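PDB 2AWI: PrgX from Enterococcus faecalis, which acts as the receptor for the peptide sex pheromone cCF10, probably binding DNA as a repressor in the regulation of plasmid conjugation. Local coordinates for residues Lys79-Ile82 and Ser83-Phe86; Lys94-Gln97 and Arg98-Lys102; Gln108-Ser111 and Ile112-Tyr116. The protein carries 1 engineered substitution. One frame throughout, in Å; residues are numbered along the deposited sequence.

In the fold
Running from the N terminus, the chain meets the three contacts in series, one on each of three successive helices: contact 1 on helix 74-87, contact 2 on helix 92-102 and contact 3 on helix 107-122. Each is a local contact between neighbouring turns, so none closes a loop and none encloses or crosses another. What joins them is side-chain packing between the helices. L81 and I85 of contact 1 meet N95 of contact 2; I82 reaches I112 of contact 3, and Y116 of contact 3 touches I85, N95, F96 and I99. Contact centres lie about 10 to 13 Å apart, and contact 3 is the buried member.

Contact 1 (Lys79-Ile82 and Ser83-Phe86); sequences KLLI and SKIF
S83 grips the carbonyl O of L80 twice. The hydroxyl OG of S83 donates to the carbonyl O of L80 at 2.9 Å, meeting it nearly end-on (C=O...donor angle 166°), while the backbone N of S83 approaches the same oxygen at 3.2 Å from above the carbonyl plane. The hydroxyl gets there because OG sits between the backbone N and the carbonyl carbon (chi1 64°), folded back toward the preceding turn. Farther along, I85 N bonds to L81 O at 3.1 Å and F86 N to I82 O at 3.0 Å, the i to i+4 pattern of an alpha helix. Beside these bonds CG of L81 lies 4.1 Å from CD1 of I85, two branched side chains crossing at a slant. Their apolar ends suit a flank that faces helix 92-102, where both pack on N95, and I85 also reaches Y116 of helix 107-122. K84 suits the exposed side: its CB and CG pass L81 O before the chain bends away. A small serine can thus stand on the surface with its hydroxyl bonded to its own helix, and L80 O is held by two donors from a single residue.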
loop_
_atom_site.group_PDB
_atom_site.type_symbol
_atom_site.label_atom_id
_atom_site.label_comp_id
_atom_site.label_asym_id
_atom_site.label_seq_id
_atom_site.Cartn_x
_atom_site.Cartn_y
_atom_site.Cartn_z
ATOM N N LYS A 79 -14.386 34.819 -27.907
ATOM C CA LYS A 79 -13.958 33.910 -26.847
ATOM C C LYS A 79 -13.143 32.760 -27.432
ATOM O O LYS A 79 -12.282 32.190 -26.762
ATOM C CB LYS A 79 -15.170 33.370 -26.075
ATOM C CG LYS A 79 -14.809 32.645 -24.773
ATOM C CD LYS A 79 -16.049 32.281 -23.949
ATOM C CE LYS A 79 -16.620 33.476 -23.181
ATOM N NZ LYS A 79 -15.830 33.820 -21.960
ATOM N N LEU A 80 -13.417 32.433 -28.690
ATOM C CA LEU A 80 -12.713 31.358 -29.383
ATOM C C LEU A 80 -11.315 31.853 -29.753
ATOM O O LEU A 80 -10.321 31.144 -29.595
ATOM C CB LEU A 80 -13.493 30.965 -30.647
ATOM C CG LEU A 80 -13.064 29.766 -31.502
ATOM C CD1 LEU A 80 -11.758 30.063 -32.231
ATOM C CD2 LEU A 80 -12.930 28.538 -30.617
ATOM N N LEU A 81 -11.259 33.087 -30.232
ATOM C CA LEU A 81 -10.015 33.718 -30.646
ATOM C C LEU A 81 -8.921 33.666 -29.578
ATOM O O LEU A 81 -7.732 33.666 -29.901
ATOM C CB LEU A 81 -10.303 35.170 -31.039
ATOM C CG LEU A 81 -9.313 35.934 -31.919
ATOM C CD1 LEU A 81 -8.950 35.103 -33.136
ATOM C CD2 LEU A 81 -9.943 37.257 -32.351
ATOM N N ILE A 82 -9.320 33.615 -28.309
ATOM C CA ILE A 82 -8.362 33.574 -27.203
ATOM C C ILE A 82 -7.369 32.415 -27.282
ATOM O O ILE A 82 -6.177 32.598 -27.041
ATOM C CB ILE A 82 -9.094 33.509 -25.830
ATOM C CG1 ILE A 82 -9.647 34.888 -25.474
ATOM C CG2 ILE A 82 -8.147 33.023 -24.731
ATOM C CD1 ILE A 82 -10.404 34.907 -24.170
ATOM N N SER A 83 -7.864 31.224 -27.608
ATOM C CA SER A 83 -7.011 30.042 -27.703
ATOM C C SER A 83 -5.918 30.231 -28.747
ATOM O O SER A 83 -4.752 29.907 -28.511
ATOM C CB SER A 83 -7.849 28.812 -28.061
ATOM O OG SER A 83 -8.435 28.946 -29.346
ATOM N N LYS A 84 -6.302 30.764 -29.901
ATOM C CA LYS A 84 -5.362 30.992 -30.985
ATOM C C LYS A 84 -4.297 32.006 -30.584
ATOM O O LYS A 84 -3.109 31.792 -30.827
ATOM C CB LYS A 84 -6.108 31.479 -32.231
ATOM C CG LYS A 84 -7.350 30.656 -32.554
ATOM C CD LYS A 84 -7.910 30.976 -33.934
ATOM C CE LYS A 84 -7.107 30.290 -35.035
ATOM N NZ LYS A 84 -7.179 28.800 -34.931
ATOM N N ILE A 85 -4.725 33.102 -29.962
ATOM C CA ILE A 85 -3.800 34.148 -29.533
ATOM C C ILE A 85 -2.863 33.668 -28.430
ATOM O O ILE A 85 -1.770 34.206 -28.264
ATOM C CB ILE A 85 -4.558 35.412 -29.046
ATOM C CG1 ILE A 85 -5.314 36.046 -30.216
ATOM C CG2 ILE A 85 -3.575 36.425 -28.461
ATOM C CD1 ILE A 85 -6.045 37.324 -29.863
ATOM N N PHE A 86 -3.281 32.656 -27.677
ATOM C CA PHE A 86 -2.433 32.133 -26.613
ATOM C C PHE A 86 -1.201 31.455 -27.204
ATOM O O PHE A 86 -0.098 31.588 -26.683
ATOM C CB PHE A 86 -3.191 31.121 -25.748
ATOM C CG PHE A 86 -2.322 30.444 -24.719
ATOM C CD1 PHE A 86 -1.759 31.174 -23.676
ATOM C CD2 PHE A 86 -2.046 29.083 -24.811
ATOM C CE1 PHE A 86 -0.931 30.565 -22.737
ATOM C CE2 PHE A 86 -1.217 28.460 -23.879
ATOM C CZ PHE A 86 -0.658 29.204 -22.838
#

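Contact 2 (Lys94-Gln97 and Arg98-Lys102); sequences KNFQ and RIEPK
R98 and N95 run alongside each other, one turn apart on helix 92-102. CB of R98 rests 3.4 Å from the carbonyl O of N95. With CG anti to the backbone N (chi1 178°), the chain runs out straight to CD and then turns at chi3 (64°), which swings the guanidinium back over its own helix. NE forms a salt bridge with E78 of helix 74-87. CZ hangs 4.0 Å from N95 O, which lies over one guanidinium face, offset toward the rim. NH1 and NH2 end beside the N95 side chain; NH1 comes within 3.5 Å of N95 CA, and the amide and guanidinium planes stand 81° apart. A long arginine suits this place because its methylenes span the turn while its charge reaches an acid on another helix.

Beneath this, N95 O accepts two backbone bonds: R98 N at 2.9 Å, from well above the carbonyl plane, and I99 N at 3.0 Å, nearly end-on. E100 N bonds to F96 O at 2.9 Å. E100 also packs with its aliphatic part: CB stands over the centre of the F96 ring, 4.2 Å from the centroid, a CH-pi contact. Its carboxylate, through OE2, forms a salt bridge with R103. P101 has no N-H for Q97 O, against which its CD packs at 3.3 Å; the regular bonding is also interrupted at R98, and the helix is kinked at both. Such i to i+3 and i to i+4 pairs are those of an amphipathic alpha helix, with apolar F96 and I99 packing on helix 107-122, N95 between both neighbouring helices and R98 bridging to helix 74-87, consistent with the all-helical packing of the C-terminal TPR region.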
loop_
_atom_site.group_PDB
_atom_site.type_symbol
_atom_site.label_atom_id
_atom_site.label_comp_id
_atom_site.label_asym_id
_atom_site.label_seq_id
_atom_site.Cartn_x
_atom_site.Cartn_y
_atom_site.Cartn_z
ATOM N N LYS A 94 -2.972 43.707 -31.494
ATOM C CA LYS A 94 -4.031 44.211 -32.366
ATOM C C LYS A 94 -5.443 43.820 -31.943
ATOM O O LYS A 94 -6.383 44.601 -32.102
ATOM C CB LYS A 94 -3.770 43.758 -33.805
ATOM C CG LYS A 94 -4.427 44.632 -34.859
ATOM C CD LYS A 94 -3.804 44.388 -36.223
ATOM C CE LYS A 94 -4.330 45.367 -37.261
ATOM N NZ LYS A 94 -3.630 45.220 -38.571
ATOM N N ASN A 95 -5.594 42.613 -31.410
ATOM C CA ASN A 95 -6.900 42.143 -30.969
ATOM C C ASN A 95 -7.247 42.751 -29.622
ATOM O O ASN A 95 -8.398 43.101 -29.364
ATOM C CB ASN A 95 -6.904 40.620 -30.868
ATOM C CG ASN A 95 -7.023 39.951 -32.219
ATOM O OD1 ASN A 95 -6.467 38.876 -32.443
ATOM N ND2 ASN A 95 -7.761 40.578 -33.127
ATOM N N PHE A 96 -6.236 42.882 -28.770
ATOM C CA PHE A 96 -6.422 43.450 -27.443
ATOM C C PHE A 96 -6.877 44.896 -27.544
ATOM O O PHE A 96 -7.553 45.403 -26.650
ATOM C CB PHE A 96 -5.117 43.379 -26.651
ATOM C CG PHE A 96 -5.238 43.866 -25.236
ATOM C CD1 PHE A 96 -6.037 43.188 -24.320
ATOM C CD2 PHE A 96 -4.550 45.004 -24.818
ATOM C CE1 PHE A 96 -6.150 43.639 -23.001
ATOM C CE2 PHE A 96 -4.652 45.462 -23.509
ATOM C CZ PHE A 96 -5.453 44.781 -22.596
ATOM N N GLN A 97 -6.507 45.561 -28.634
ATOM C CA GLN A 97 -6.885 46.956 -28.833
ATOM C C GLN A 97 -8.351 47.075 -29.220
ATOM O O GLN A 97 -8.925 48.162 -29.184
ATOM C CB GLN A 97 -6.017 47.599 -29.919
ATOM C CG GLN A 97 -4.534 47.644 -29.586
ATOM C CD GLN A 97 -3.714 48.340 -30.659
ATOM O OE1 GLN A 97 -2.484 48.378 -30.591
ATOM N NE2 GLN A 97 -4.394 48.897 -31.656
ATOM N N ARG A 98 -8.952 45.951 -29.594
ATOM C CA ARG A 98 -10.356 45.933 -29.980
ATOM C C ARG A 98 -11.204 45.517 -28.782
ATOM O O ARG A 98 -12.272 46.072 -28.534
ATOM C CB ARG A 98 -10.578 44.946 -31.132
ATOM C CG ARG A 98 -12.033 44.837 -31.573
ATOM C CD ARG A 98 -12.257 43.762 -32.644
ATOM N NE ARG A 98 -11.962 42.407 -32.171
ATOM C CZ ARG A 98 -10.793 41.792 -32.326
ATOM N NH1 ARG A 98 -9.796 42.405 -32.949
ATOM N NH2 ARG A 98 -10.618 40.563 -31.855
ATOM N N ILE A 99 -10.702 44.542 -28.036
ATOM C CA ILE A 99 -11.394 44.013 -26.869
ATOM C C ILE A 99 -11.369 44.950 -25.666
ATOM O O ILE A 99 -12.411 45.228 -25.073
ATOM C CB ILE A 99 -10.784 42.653 -26.442
ATOM C CG1 ILE A 99 -10.953 41.623 -27.567
ATOM C CG2 ILE A 99 -11.442 42.162 -25.162
ATOM C CD1 ILE A 99 -12.394 41.319 -27.924
ATOM N N GLU A 100 -10.175 45.421 -25.311
ATOM C CA GLU A 100 -9.985 46.308 -24.159
ATOM C C GLU A 100 -11.089 47.357 -24.024
ATOM O O GLU A 100 -11.693 47.498 -22.962
ATOM C CB GLU A 100 -8.610 46.986 -24.241
ATOM C CG GLU A 100 -8.093 47.577 -22.933
ATOM C CD GLU A 100 -8.870 48.802 -22.485
ATOM O OE1 GLU A 100 -9.059 49.721 -23.312
ATOM O OE2 GLU A 100 -9.281 48.855 -21.304
ATOM N N PRO A 101 -11.376 48.100 -25.105
ATOM C CA PRO A 101 -12.416 49.134 -25.092
ATOM C C PRO A 101 -13.823 48.589 -24.877
ATOM O O PRO A 101 -14.676 49.270 -24.318
ATOM C CB PRO A 101 -12.278 49.779 -26.469
ATOM C CG PRO A 101 -10.834 49.579 -26.796
ATOM C CD PRO A 101 -10.615 48.156 -26.364
ATOM N N LYS A 102 -14.057 47.361 -25.329
ATOM C CA LYS A 102 -15.367 46.721 -25.217
ATOM C C LYS A 102 -15.517 45.819 -23.995
ATOM O O LYS A 102 -16.527 45.135 -23.854
ATOM C CB LYS A 102 -15.633 45.885 -26.471
ATOM C CG LYS A 102 -15.465 46.645 -27.776
ATOM C CD LYS A 102 -15.625 45.740 -28.992
ATOM C CE LYS A 102 -17.012 45.122 -29.062
ATOM N NZ LYS A 102 -17.195 44.308 -30.299
#

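Contact 3 (Gln108-Ser111 and Ile112-Tyr116); sequences QYFS and IYLGY
F110 meets both Y113 and L114, one turn ahead of it on helix 107-122. Its CE1 lies 3.8 Å from CD2 of Y113; the two ring planes are only 26° apart but slid sidelong, with centroids 5.8 Å apart, so they scarcely overlap. Its CE2 is 3.8 Å from CD1 of L114, and CG of L114 lies over one face toward the rim. F110 CG is anti to the backbone N (chi1 -171°), which leans the ring forward toward these partners. On another flank CD1 of I112 touches CD1 of Y109 at 4.2 Å, the two side chains extending in a common direction.

Regular backbone bonds position these groups: I112 N to Q108 O at 2.9 Å, Y113 N to Y109 O at 2.8 Å and L114 N to F110 O at 3.0 Å. The fourth, G115 N to S111 O, is weak. Large apolar and aromatic residues suit a helix surrounded on several sides, and S111, the small polar one, hydrogen-bonds through OG to N158 and E154. F110 packs on helices 128-142 and 150-159, Y113 on F130 and F96, I112 on helix 74-87, and Y116 on helix 92-102, placing this helix amid four others.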
loop_
_atom_site.group_PDB
_atom_site.type_symbol
_atom_site.label_atom_id
_atom_site.label_comp_id
_atom_site.label_asym_id
_atom_site.label_seq_id
_atom_site.Cartn_x
_atom_site.Cartn_y
_atom_site.Cartn_z
ATOM N N GLN A 108 -19.922 38.885 -20.735
ATOM C CA GLN A 108 -19.170 37.978 -21.595
ATOM C C GLN A 108 -17.880 38.663 -22.032
ATOM O O GLN A 108 -16.791 38.141 -21.812
ATOM C CB GLN A 108 -20.005 37.579 -22.815
ATOM C CG GLN A 108 -21.153 36.643 -22.479
ATOM C CD GLN A 108 -20.674 35.252 -22.086
ATOM O OE1 GLN A 108 -21.374 34.512 -21.392
ATOM N NE2 GLN A 108 -19.480 34.886 -22.542
ATOM N N TYR A 109 -18.000 39.840 -22.640
ATOM C CA TYR A 109 -16.820 40.580 -23.079
ATOM C C TYR A 109 -15.856 40.840 -21.930
ATOM O O TYR A 109 -14.640 40.852 -22.123
ATOM C CB TYR A 109 -17.223 41.906 -23.734
ATOM C CG TYR A 109 -17.566 41.760 -25.199
ATOM C CD1 TYR A 109 -16.586 41.417 -26.131
ATOM C CD2 TYR A 109 -18.877 41.914 -25.648
ATOM C CE1 TYR A 109 -16.903 41.226 -27.474
ATOM C CE2 TYR A 109 -19.206 41.726 -26.991
ATOM C CZ TYR A 109 -18.215 41.379 -27.895
ATOM O OH TYR A 109 -18.540 41.169 -29.214
ATOM N N PHE A 110 -16.380 41.050 -20.728
ATOM C CA PHE A 110 -15.475 41.270 -19.613
ATOM C C PHE A 110 -14.679 39.993 -19.413
ATOM O O PHE A 110 -13.460 40.029 -19.252
ATOM C CB PHE A 110 -16.228 41.610 -18.327
ATOM C CG PHE A 110 -15.325 42.053 -17.212
ATOM C CD1 PHE A 110 -14.497 43.159 -17.380
ATOM C CD2 PHE A 110 -15.277 41.353 -16.012
ATOM C CE1 PHE A 110 -13.631 43.563 -16.368
ATOM C CE2 PHE A 110 -14.413 41.748 -14.990
ATOM C CZ PHE A 110 -13.589 42.855 -15.170
ATOM N N SER A 111 -15.381 38.864 -19.434
ATOM C CA SER A 111 -14.749 37.563 -19.262
ATOM C C SER A 111 -13.675 37.346 -20.331
ATOM O O SER A 111 -12.597 36.835 -20.043
ATOM C CB SER A 111 -15.801 36.452 -19.338
ATOM O OG SER A 111 -15.239 35.198 -18.988
ATOM N N ILE A 112 -13.968 37.742 -21.565
ATOM C CA ILE A 112 -13.001 37.593 -22.646
ATOM C C ILE A 112 -11.796 38.487 -22.355
ATOM O O ILE A 112 -10.643 38.075 -22.507
ATOM C CB ILE A 112 -13.620 37.991 -24.000
ATOM C CG1 ILE A 112 -14.724 37.003 -24.375
ATOM C CG2 ILE A 112 -12.551 38.016 -25.069
ATOM C CD1 ILE A 112 -15.513 37.410 -25.605
ATOM N N TYR A 113 -12.087 39.712 -21.926
ATOM C CA TYR A 113 -11.070 40.697 -21.581
ATOM C C TYR A 113 -10.051 40.118 -20.605
ATOM O O TYR A 113 -8.848 40.203 -20.834
ATOM C CB TYR A 113 -11.744 41.925 -20.964
ATOM C CG TYR A 113 -10.795 42.870 -20.267
ATOM C CD1 TYR A 113 -9.897 43.653 -20.995
ATOM C CD2 TYR A 113 -10.785 42.971 -18.875
ATOM C CE1 TYR A 113 -9.011 44.516 -20.354
ATOM C CE2 TYR A 113 -9.907 43.828 -18.225
ATOM C CZ TYR A 113 -9.021 44.599 -18.969
ATOM O OH TYR A 113 -8.153 45.456 -18.331
ATOM N N LEU A 114 -10.536 39.536 -19.511
ATOM C CA LEU A 114 -9.649 38.940 -18.512
ATOM C C LEU A 114 -8.865 37.792 -19.146
ATOM O O LEU A 114 -7.821 37.374 -18.635
ATOM C CB LEU A 114 -10.454 38.425 -17.309
ATOM C CG LEU A 114 -11.194 39.490 -16.489
ATOM C CD1 LEU A 114 -12.047 38.826 -15.406
ATOM C CD2 LEU A 114 -10.183 40.456 -15.874
ATOM N N GLY A 115 -9.388 37.284 -20.262
ATOM C CA GLY A 115 -8.721 36.212 -20.976
ATOM C C GLY A 115 -7.441 36.750 -21.590
ATOM O O GLY A 115 -6.418 36.060 -21.646
ATOM N N TYR A 116 -7.500 37.993 -22.056
ATOM C CA TYR A 116 -6.334 38.640 -22.642
ATOM C C TYR A 116 -5.334 39.019 -21.551
ATOM O O TYR A 116 -4.123 38.896 -21.739
ATOM C CB TYR A 116 -6.741 39.893 -23.417
ATOM C CG TYR A 116 -7.346 39.624 -24.776
ATOM C CD1 TYR A 116 -8.574 38.972 -24.905
ATOM C CD2 TYR A 116 -6.692 40.034 -25.937
ATOM C CE1 TYR A 116 -9.137 38.741 -26.164
ATOM C CE2 TYR A 116 -7.242 39.809 -27.196
ATOM C CZ TYR A 116 -8.463 39.164 -27.304
ATOM O OH TYR A 116 -8.995 38.951 -28.554
#